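Local coordinates for protein NADH kinase POS5 (Saccharomyces cerevisiae, PDB 3AFO) that phosphorylates NADH, and half as readily NAD(+), with ATP in mitochondria, acting as an antioxidant factor and a key source of the cellular reductant NADPH, at residues A[43-48]-A[74-79]; A[183-188]-A[315-320]. One frame throughout, in Å; residues are numbered along the deposited sequence.

Contact 1 (A[43-48]-A[74-79]); sequences NVYITK and NVIVQP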
ATOM      1  N   ASN A  43       1.463 -46.947   8.550  1.00 29.39           N
ATOM      2  CA  ASN A  43       2.698 -46.265   8.936  1.00 27.79           C
ATOM      3  C   ASN A  43       2.481 -44.757   9.157  1.00 27.41           C
ATOM      4  O   ASN A  43       2.361 -43.984   8.196  1.00 27.48           O
ATOM      5  CB  ASN A  43       3.790 -46.468   7.887  1.00 27.11           C
ATOM      6  CG  ASN A  43       4.126 -47.944   7.638  1.00 27.57           C
ATOM      7  OD1 ASN A  43       3.738 -48.843   8.402  1.00 24.36           O
ATOM      8  ND2 ASN A  43       4.863 -48.191   6.556  1.00 24.53           N
ATOM      9  N   VAL A  44       2.433 -44.354  10.418  1.00 26.06           N
ATOM     10  CA  VAL A  44       2.163 -42.962  10.767  1.00 25.54           C
ATOM     11  C   VAL A  44       3.432 -42.298  11.288  1.00 25.15           C
ATOM     12  O   VAL A  44       3.933 -42.648  12.356  1.00 25.31           O
ATOM     13  CB  VAL A  44       1.019 -42.866  11.805  1.00 25.63           C
ATOM     14  CG1 VAL A  44       0.725 -41.401  12.186  1.00 25.26           C
ATOM     15  CG2 VAL A  44      -0.255 -43.534  11.255  1.00 25.13           C
ATOM     16  N   TYR A  45       3.953 -41.345  10.518  1.00 24.91           N
ATOM     17  CA  TYR A  45       5.102 -40.533  10.926  1.00 24.70           C
ATOM     18  C   TYR A  45       4.656 -39.276  11.688  1.00 24.45           C
ATOM     19  O   TYR A  45       3.850 -38.484  11.189  1.00 24.54           O
ATOM     20  CB  TYR A  45       5.942 -40.160   9.706  1.00 24.98           C
ATOM     21  CG  TYR A  45       7.113 -39.233   9.954  1.00 25.81           C
ATOM     22  CD1 TYR A  45       7.977 -39.432  11.027  1.00 26.69           C
ATOM     23  CD2 TYR A  45       7.381 -38.180   9.080  1.00 27.25           C
ATOM     24  CE1 TYR A  45       9.060 -38.593  11.242  1.00 28.83           C
ATOM     25  CE2 TYR A  45       8.470 -37.335   9.281  1.00 28.42           C
ATOM     26  CZ  TYR A  45       9.302 -37.548  10.365  1.00 30.25           C
ATOM     27  OH  TYR A  45      10.383 -36.722  10.580  1.00 31.04           O
ATOM     28  N   ILE A  46       5.193 -39.103  12.893  1.00 24.18           N
ATOM     29  CA  ILE A  46       4.781 -38.000  13.758  1.00 23.86           C
ATOM     30  C   ILE A  46       5.957 -37.091  14.058  1.00 23.59           C
ATOM     31  O   ILE A  46       7.020 -37.554  14.493  1.00 23.59           O
ATOM     32  CB  ILE A  46       4.157 -38.492  15.096  1.00 24.00           C
ATOM     33  CG1 ILE A  46       3.126 -39.591  14.845  1.00 23.95           C
ATOM     34  CG2 ILE A  46       3.507 -37.322  15.855  1.00 23.25           C
ATOM     35  CD1 ILE A  46       2.788 -40.388  16.077  1.00 25.54           C
ATOM     36  N   THR A  47       5.766 -35.797  13.810  0.50 23.58           N
ATOM     37  CA  THR A  47       6.776 -34.788  14.108  0.50 23.37           C
ATOM     38  C   THR A  47       6.186 -33.753  15.053  0.50 23.60           C
ATOM     39  O   THR A  47       4.969 -33.560  15.092  0.50 23.17           O
ATOM     40  CB  THR A  47       7.265 -34.072  12.830  0.50 23.46           C
ATOM     41  OG1 THR A  47       6.220 -33.237  12.316  0.50 22.79           O
ATOM     42  CG2 THR A  47       7.648 -35.074  11.778  0.50 23.24           C
ATOM     43  N   LYS A  48       7.050 -33.090  15.816  1.00 24.04           N
ATOM     44  CA  LYS A  48       6.590 -32.071  16.760  1.00 24.82           C
ATOM     45  C   LYS A  48       7.518 -30.875  16.784  1.00 25.55           C
ATOM     46  O   LYS A  48       8.684 -30.969  16.415  1.00 25.08           O
ATOM     47  CB  LYS A  48       6.447 -32.651  18.170  1.00 24.60           C
ATOM     48  CG  LYS A  48       7.759 -33.096  18.816  1.00 25.27           C
ATOM     49  CD  LYS A  48       7.529 -33.579  20.242  1.00 24.96           C
ATOM     50  CE  LYS A  48       8.805 -34.172  20.852  1.00 25.31           C
ATOM     51  NZ  LYS A  48       9.954 -33.206  20.883  1.00 25.17           N
ATOM     52  N   ASN A  74       1.703 -48.473  12.842  1.00 27.59           N
ATOM     53  CA  ASN A  74       3.110 -48.387  13.192  1.00 26.73           C
ATOM     54  C   ASN A  74       3.548 -46.940  13.294  1.00 26.04           C
ATOM     55  O   ASN A  74       3.372 -46.171  12.347  1.00 25.47           O
ATOM     56  CB  ASN A  74       3.960 -49.132  12.162  1.00 26.53           C
ATOM     57  CG  ASN A  74       3.469 -50.560  11.939  1.00 28.33           C
ATOM     58  OD1 ASN A  74       3.344 -51.337  12.888  1.00 28.32           O
ATOM     59  ND2 ASN A  74       3.148 -50.890  10.691  1.00 28.27           N
ATOM     60  N   VAL A  75       4.140 -46.592  14.441  1.00 25.72           N
ATOM     61  CA  VAL A  75       4.559 -45.221  14.755  1.00 25.10           C
ATOM     62  C   VAL A  75       6.019 -44.978  14.378  1.00 24.90           C
ATOM     63  O   VAL A  75       6.931 -45.677  14.848  1.00 25.03           O
ATOM     64  CB  VAL A  75       4.351 -44.894  16.263  1.00 24.89           C
ATOM     65  CG1 VAL A  75       5.100 -43.618  16.674  1.00 25.38           C
ATOM     66  CG2 VAL A  75       2.873 -44.792  16.608  1.00 24.82           C
ATOM     67  N   ILE A  76       6.230 -43.970  13.539  1.00 24.50           N
ATOM     68  CA  ILE A  76       7.559 -43.544  13.145  1.00 24.32           C
ATOM     69  C   ILE A  76       7.828 -42.142  13.708  1.00 24.54           C
ATOM     70  O   ILE A  76       6.981 -41.254  13.591  1.00 24.36           O
ATOM     71  CB  ILE A  76       7.694 -43.478  11.609  1.00 24.22           C
ATOM     72  CG1 ILE A  76       7.185 -44.773  10.949  1.00 25.87           C
ATOM     73  CG2 ILE A  76       9.126 -43.184  11.233  1.00 23.62           C
ATOM     74  CD1 ILE A  76       6.905 -44.651   9.416  1.00 26.29           C
ATOM     75  N   VAL A  77       9.000 -41.954  14.314  1.00 24.79           N
ATOM     76  CA  VAL A  77       9.447 -40.629  14.775  1.00 25.91           C
ATOM     77  C   VAL A  77      10.916 -40.495  14.425  1.00 26.42           C
ATOM     78  O   VAL A  77      11.555 -41.484  14.070  1.00 26.64           O
ATOM     79  CB  VAL A  77       9.222 -40.385  16.314  1.00 25.56           C
ATOM     80  CG1 VAL A  77       7.766 -40.489  16.676  1.00 25.69           C
ATOM     81  CG2 VAL A  77      10.055 -41.359  17.169  1.00 25.97           C
ATOM     82  N   GLN A  78      11.431 -39.269  14.527  0.50 26.73           N
ATOM     83  CA  GLN A  78      12.857 -38.968  14.377  0.50 27.21           C
ATOM     84  C   GLN A  78      13.708 -39.719  15.412  0.50 27.66           C
ATOM     85  O   GLN A  78      13.220 -40.011  16.504  0.50 27.34           O
ATOM     86  CB  GLN A  78      13.080 -37.457  14.535  0.50 27.27           C
ATOM     87  CG  GLN A  78      12.507 -36.629  13.395  0.50 26.80           C
ATOM     88  CD  GLN A  78      13.232 -36.894  12.103  0.50 27.26           C
ATOM     89  OE1 GLN A  78      14.326 -36.382  11.872  0.50 27.17           O
ATOM     90  NE2 GLN A  78      12.632 -37.707  11.254  0.50 27.36           N
ATOM     91  N   PRO A  79      14.976 -40.031  15.071  1.00 28.05           N
ATOM     92  CA  PRO A  79      15.875 -40.739  15.994  1.00 28.96           C
ATOM     93  C   PRO A  79      16.099 -40.048  17.347  1.00 29.91           C
ATOM     94  O   PRO A  79      16.050 -40.708  18.389  1.00 29.38           O
ATOM     95  CB  PRO A  79      17.192 -40.825  15.209  1.00 29.21           C
ATOM     96  CG  PRO A  79      16.772 -40.781  13.786  1.00 29.17           C
ATOM     97  CD  PRO A  79      15.609 -39.840  13.749  1.00 28.17           C
TER
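Asn43 to Tyr45 pair in parallel with Asn74 to Ile76, the two short strand axes 31° apart, and three backbone hydrogen bonds join them: Val44 N to Asn74 O, Ile76 N to Val44 O and Ile46 N to Ile76 O. At the start of the ladder the two asparagine side chains run alongside each other in the same direction, and Asn74 ND2 gives a nearly straight hydrogen bond to Asn43 OD1 (3.1 Å), the two amide planes turned 48° apart. Asparagine suits this place because its amide offers both a donor and an acceptor: ND2 of Asn43 is bound by Arg114 O. Next along the same face, Ile76 sends CD1 back to Asn43 CB (3.9 Å), while its CG2 touches Tyr45 CD1 (3.9 Å). A chi1 of 176° swings the Tyr45 ring forward along 74-79 and brings its edge to Ile76 O, 3.3 Å from CD1. Beta-branched residues fill the other face, where Ile46 CD1 packs against Val75 CG1 (4.0 Å) under helix 53-69, whose Phe62 and Ile63 meet Ile46. The strands thus form the first beta-alpha-beta unit of the N-terminal domain, with 74-76 at the sheet edge. Chemically, an amide pair starts the ladder and an apolar middle follows, but the buried Ile46 O, with Val77 CG1 packed on it, has no hydrogen-bond partner in the model.

Contact 2 (A[183-188]-A[315-320]); sequences CHLKKK and DEIYVI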
ATOM      1  N   CYS A 183      12.984 -24.592  -6.259  1.00 24.01           N
ATOM      2  CA  CYS A 183      14.079 -23.644  -6.402  1.00 24.16           C
ATOM      3  C   CYS A 183      15.316 -24.392  -6.905  1.00 24.53           C
ATOM      4  O   CYS A 183      15.761 -25.357  -6.277  1.00 24.92           O
ATOM      5  CB  CYS A 183      14.378 -22.965  -5.065  1.00 23.79           C
ATOM      6  SG  CYS A 183      15.785 -21.848  -5.083  1.00 24.58           S
ATOM      7  N   HIS A 184      15.852 -23.952  -8.039  1.00 24.69           N
ATOM      8  CA  HIS A 184      17.095 -24.499  -8.587  1.00 25.15           C
ATOM      9  C   HIS A 184      18.194 -23.459  -8.411  1.00 24.86           C
ATOM     10  O   HIS A 184      18.159 -22.402  -9.048  1.00 24.82           O
ATOM     11  CB  HIS A 184      16.923 -24.825 -10.074  1.00 25.52           C
ATOM     12  CG  HIS A 184      15.970 -25.949 -10.345  1.00 26.79           C
ATOM     13  ND1 HIS A 184      14.652 -25.928  -9.939  1.00 29.04           N
ATOM     14  CD2 HIS A 184      16.143 -27.122 -10.994  1.00 28.01           C
ATOM     15  CE1 HIS A 184      14.059 -27.046 -10.315  1.00 28.39           C
ATOM     16  NE2 HIS A 184      14.940 -27.784 -10.963  1.00 29.65           N
ATOM     17  N   LEU A 185      19.148 -23.731  -7.527  1.00 24.86           N
ATOM     18  CA  LEU A 185      20.278 -22.822  -7.338  1.00 25.12           C
ATOM     19  C   LEU A 185      21.451 -23.207  -8.232  1.00 26.06           C
ATOM     20  O   LEU A 185      21.947 -24.333  -8.164  1.00 26.29           O
ATOM     21  CB  LEU A 185      20.704 -22.765  -5.868  1.00 24.75           C
ATOM     22  CG  LEU A 185      22.001 -22.009  -5.533  1.00 24.79           C
ATOM     23  CD1 LEU A 185      21.872 -20.510  -5.788  1.00 24.56           C
ATOM     24  CD2 LEU A 185      22.424 -22.251  -4.093  1.00 26.09           C
ATOM     25  N   LYS A 186      21.873 -22.265  -9.071  0.50 26.45           N
ATOM     26  CA  LYS A 186      23.029 -22.432  -9.945  0.50 27.00           C
ATOM     27  C   LYS A 186      24.105 -21.442  -9.531  0.50 27.22           C
ATOM     28  O   LYS A 186      23.992 -20.244  -9.812  0.50 27.42           O
ATOM     29  CB  LYS A 186      22.635 -22.183 -11.399  0.50 26.95           C
ATOM     30  CG  LYS A 186      23.781 -22.297 -12.406  0.50 27.55           C
ATOM     31  CD  LYS A 186      23.403 -21.605 -13.711  0.50 27.56           C
ATOM     32  CE  LYS A 186      24.502 -21.697 -14.758  0.50 28.23           C
ATOM     33  NZ  LYS A 186      24.551 -20.450 -15.587  0.50 28.16           N
ATOM     34  N   LYS A 187      25.142 -21.941  -8.862  1.00 27.28           N
ATOM     35  CA  LYS A 187      26.237 -21.084  -8.386  1.00 28.01           C
ATOM     36  C   LYS A 187      27.028 -20.479  -9.556  1.00 28.54           C
ATOM     37  O   LYS A 187      27.095 -21.064 -10.635  1.00 28.77           O
ATOM     38  CB  LYS A 187      27.176 -21.860  -7.440  1.00 28.21           C
ATOM     39  CG  LYS A 187      26.544 -22.420  -6.144  1.00 27.89           C
ATOM     40  CD  LYS A 187      26.175 -21.341  -5.126  1.00 29.27           C
ATOM     41  CE  LYS A 187      27.390 -20.687  -4.499  1.00 30.29           C
ATOM     42  NZ  LYS A 187      26.980 -19.649  -3.511  1.00 30.97           N
ATOM     43  N   LYS A 188      27.576 -19.283  -9.347  1.00 29.31           N
ATOM     44  CA  LYS A 188      28.546 -18.684 -10.266  1.00 30.39           C
ATOM     45  C   LYS A 188      29.686 -19.669 -10.479  1.00 30.47           C
ATOM     46  O   LYS A 188      30.200 -20.245  -9.502  1.00 30.12           O
ATOM     47  CB  LYS A 188      29.134 -17.413  -9.652  1.00 30.41           C
ATOM     48  CG  LYS A 188      30.019 -16.603 -10.583  1.00 32.60           C
ATOM     49  CD  LYS A 188      30.816 -15.571  -9.790  1.00 34.88           C
ATOM     50  CE  LYS A 188      31.551 -14.612 -10.709  1.00 38.58           C
ATOM     51  NZ  LYS A 188      32.597 -15.297 -11.512  1.00 40.19           N
ATOM     52  N   ASP A 315      25.564 -15.678  -8.876  1.00 25.23           N
ATOM     53  CA  ASP A 315      24.705 -16.826  -8.597  1.00 24.22           C
ATOM     54  C   ASP A 315      23.315 -16.549  -9.196  1.00 23.96           C
ATOM     55  O   ASP A 315      22.927 -15.390  -9.354  1.00 23.70           O
ATOM     56  CB  ASP A 315      24.569 -17.060  -7.081  1.00 23.83           C
ATOM     57  CG  ASP A 315      25.873 -17.545  -6.411  1.00 24.52           C
ATOM     58  OD1 ASP A 315      26.878 -17.809  -7.104  1.00 23.79           O
ATOM     59  OD2 ASP A 315      25.891 -17.643  -5.166  1.00 25.02           O
ATOM     60  N   GLU A 316      22.586 -17.604  -9.548  1.00 23.72           N
ATOM     61  CA  GLU A 316      21.192 -17.470  -9.991  1.00 24.00           C
ATOM     62  C   GLU A 316      20.333 -18.513  -9.329  1.00 23.13           C
ATOM     63  O   GLU A 316      20.798 -19.639  -9.069  1.00 23.21           O
ATOM     64  CB  GLU A 316      21.037 -17.700 -11.492  1.00 24.50           C
ATOM     65  CG  GLU A 316      21.903 -16.889 -12.413  1.00 27.69           C
ATOM     66  CD  GLU A 316      21.822 -17.427 -13.829  1.00 30.93           C
ATOM     67  OE1 GLU A 316      21.630 -18.649 -13.987  1.00 33.18           O
ATOM     68  OE2 GLU A 316      21.949 -16.643 -14.787  1.00 34.81           O
ATOM     69  N   ILE A 317      19.074 -18.158  -9.086  1.00 22.05           N
ATOM     70  CA  ILE A 317      18.055 -19.153  -8.786  1.00 21.68           C
ATOM     71  C   ILE A 317      17.037 -19.230  -9.918  1.00 21.84           C
ATOM     72  O   ILE A 317      16.707 -18.215 -10.526  1.00 21.10           O
ATOM     73  CB  ILE A 317      17.345 -18.925  -7.407  1.00 21.75           C
ATOM     74  CG1 ILE A 317      16.709 -17.524  -7.311  1.00 21.24           C
ATOM     75  CG2 ILE A 317      18.335 -19.152  -6.249  1.00 21.18           C
ATOM     76  CD1 ILE A 317      15.758 -17.356  -6.098  1.00 19.67           C
ATOM     77  N   TYR A 318      16.575 -20.450 -10.197  1.00 21.72           N
ATOM     78  CA  TYR A 318      15.486 -20.713 -11.128  1.00 22.46           C
ATOM     79  C   TYR A 318      14.312 -21.223 -10.313  1.00 22.42           C
ATOM     80  O   TYR A 318      14.473 -22.115  -9.474  1.00 23.26           O
ATOM     81  CB  TYR A 318      15.876 -21.777 -12.156  1.00 23.08           C
ATOM     82  CG  TYR A 318      16.979 -21.371 -13.093  1.00 24.92           C
ATOM     83  CD1 TYR A 318      16.710 -21.054 -14.426  1.00 27.01           C
ATOM     84  CD2 TYR A 318      18.304 -21.304 -12.649  1.00 27.45           C
ATOM     85  CE1 TYR A 318      17.743 -20.679 -15.297  1.00 28.50           C
ATOM     86  CE2 TYR A 318      19.338 -20.940 -13.510  1.00 27.74           C
ATOM     87  CZ  TYR A 318      19.052 -20.630 -14.826  1.00 29.81           C
ATOM     88  OH  TYR A 318      20.082 -20.253 -15.651  1.00 31.25           O
ATOM     89  N   VAL A 319      13.137 -20.645 -10.530  1.00 21.46           N
ATOM     90  CA  VAL A 319      11.968 -21.020  -9.750  1.00 21.17           C
ATOM     91  C   VAL A 319      10.826 -21.390 -10.671  1.00 21.10           C
ATOM     92  O   VAL A 319      10.458 -20.620 -11.569  1.00 20.83           O
ATOM     93  CB  VAL A 319      11.546 -19.903  -8.755  1.00 21.13           C
ATOM     94  CG1 VAL A 319      10.259 -20.285  -8.043  1.00 21.80           C
ATOM     95  CG2 VAL A 319      12.647 -19.650  -7.723  1.00 20.48           C
ATOM     96  N   ILE A 320      10.283 -22.582 -10.452  1.00 21.41           N
ATOM     97  CA  ILE A 320       9.172 -23.093 -11.233  1.00 21.64           C
ATOM     98  C   ILE A 320       8.221 -23.817 -10.287  1.00 22.74           C
ATOM     99  O   ILE A 320       8.596 -24.197  -9.176  1.00 22.59           O
ATOM    100  CB  ILE A 320       9.631 -24.112 -12.354  1.00 21.11           C
ATOM    101  CG1 ILE A 320      10.479 -25.262 -11.772  1.00 21.92           C
ATOM    102  CG2 ILE A 320      10.364 -23.409 -13.504  1.00 21.58           C
ATOM    103  CD1 ILE A 320      10.617 -26.502 -12.716  1.00 21.54           C
TER
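Lys187 and Asp315 meet where strand 174-186 ends and strand 316-321 begins. Lys187 CB lies 4.1 Å from Asp315 OD1. Two successive bends (chi2 -71°, chi3 -70°) then fold the chain back over the carboxylate, bringing CD to 3.7 Å and CE to 3.5 Å from Asp315 OD2. At the tip, NZ forms a salt bridge with Asp315 OD2 (2.8 Å) on its syn side. Lysine suits this place because its flexible chain lets the amine return to an acid beside its own backbone. Asp315 OD1 accepts the backbone N of Lys188 (2.8 Å) on the anti side, and both donors stand about 30° out of the carboxylate plane. OD2 has a further donor in Asp312 N.

Next along the ladder, Lys186 and Glu316 form a hydrogen-bonded antiparallel pair. Lys186 takes two conformations, so its long ion pair with Glu316 OE1 is doubtful. Glu316 OE1 also receives a weak hydrogen bond from Tyr318 OH, while Arg283 of the next strand forms a salt bridge with OE2. Farther along this face, His184 and Tyr318 form the second hydrogen-bonded pair, with His184 N bonded to Tyr318 O (2.7 Å) and their CB atoms in contact. On the opposite face, Leu185 CD1 and Cys183 SG both meet Ile317 CG2, at 3.8 and 3.9 Å; Ile202 of the second sheet packs on Cys183 and Ile317, as in a beta sandwich.

The firm ion pairs, Lys187 with Asp315 and Arg283 with Glu316, would be expected to keep both acids ionised. The Lys188 bond separately ties the backbone to Asp315, while hydrocarbon and sulfur build the interior.

Overall arrangement
From the N terminus, contact 1 comes first: the chain leaves strand 43-48, passes through helix 53-69 and returns at 74-76, closing a short loop of 25 residues within the N-terminal alpha/beta domain. Strands 117-122 and 142-146 then extend that parallel sheet on the side of 43-48 away from 74-76. Contact 2 opens later, on strand 174-186, and closes only after 126 residues, nearly half of them strand and very few helix, when strand 316-321 returns beside it in the sandwich. The two loops neither nest nor cross. They lie about 33 Å apart, centre to centre, on opposite sides of the chain's centre, so contact 1 organises one domain locally while contact 2 joins distant parts of the beta region.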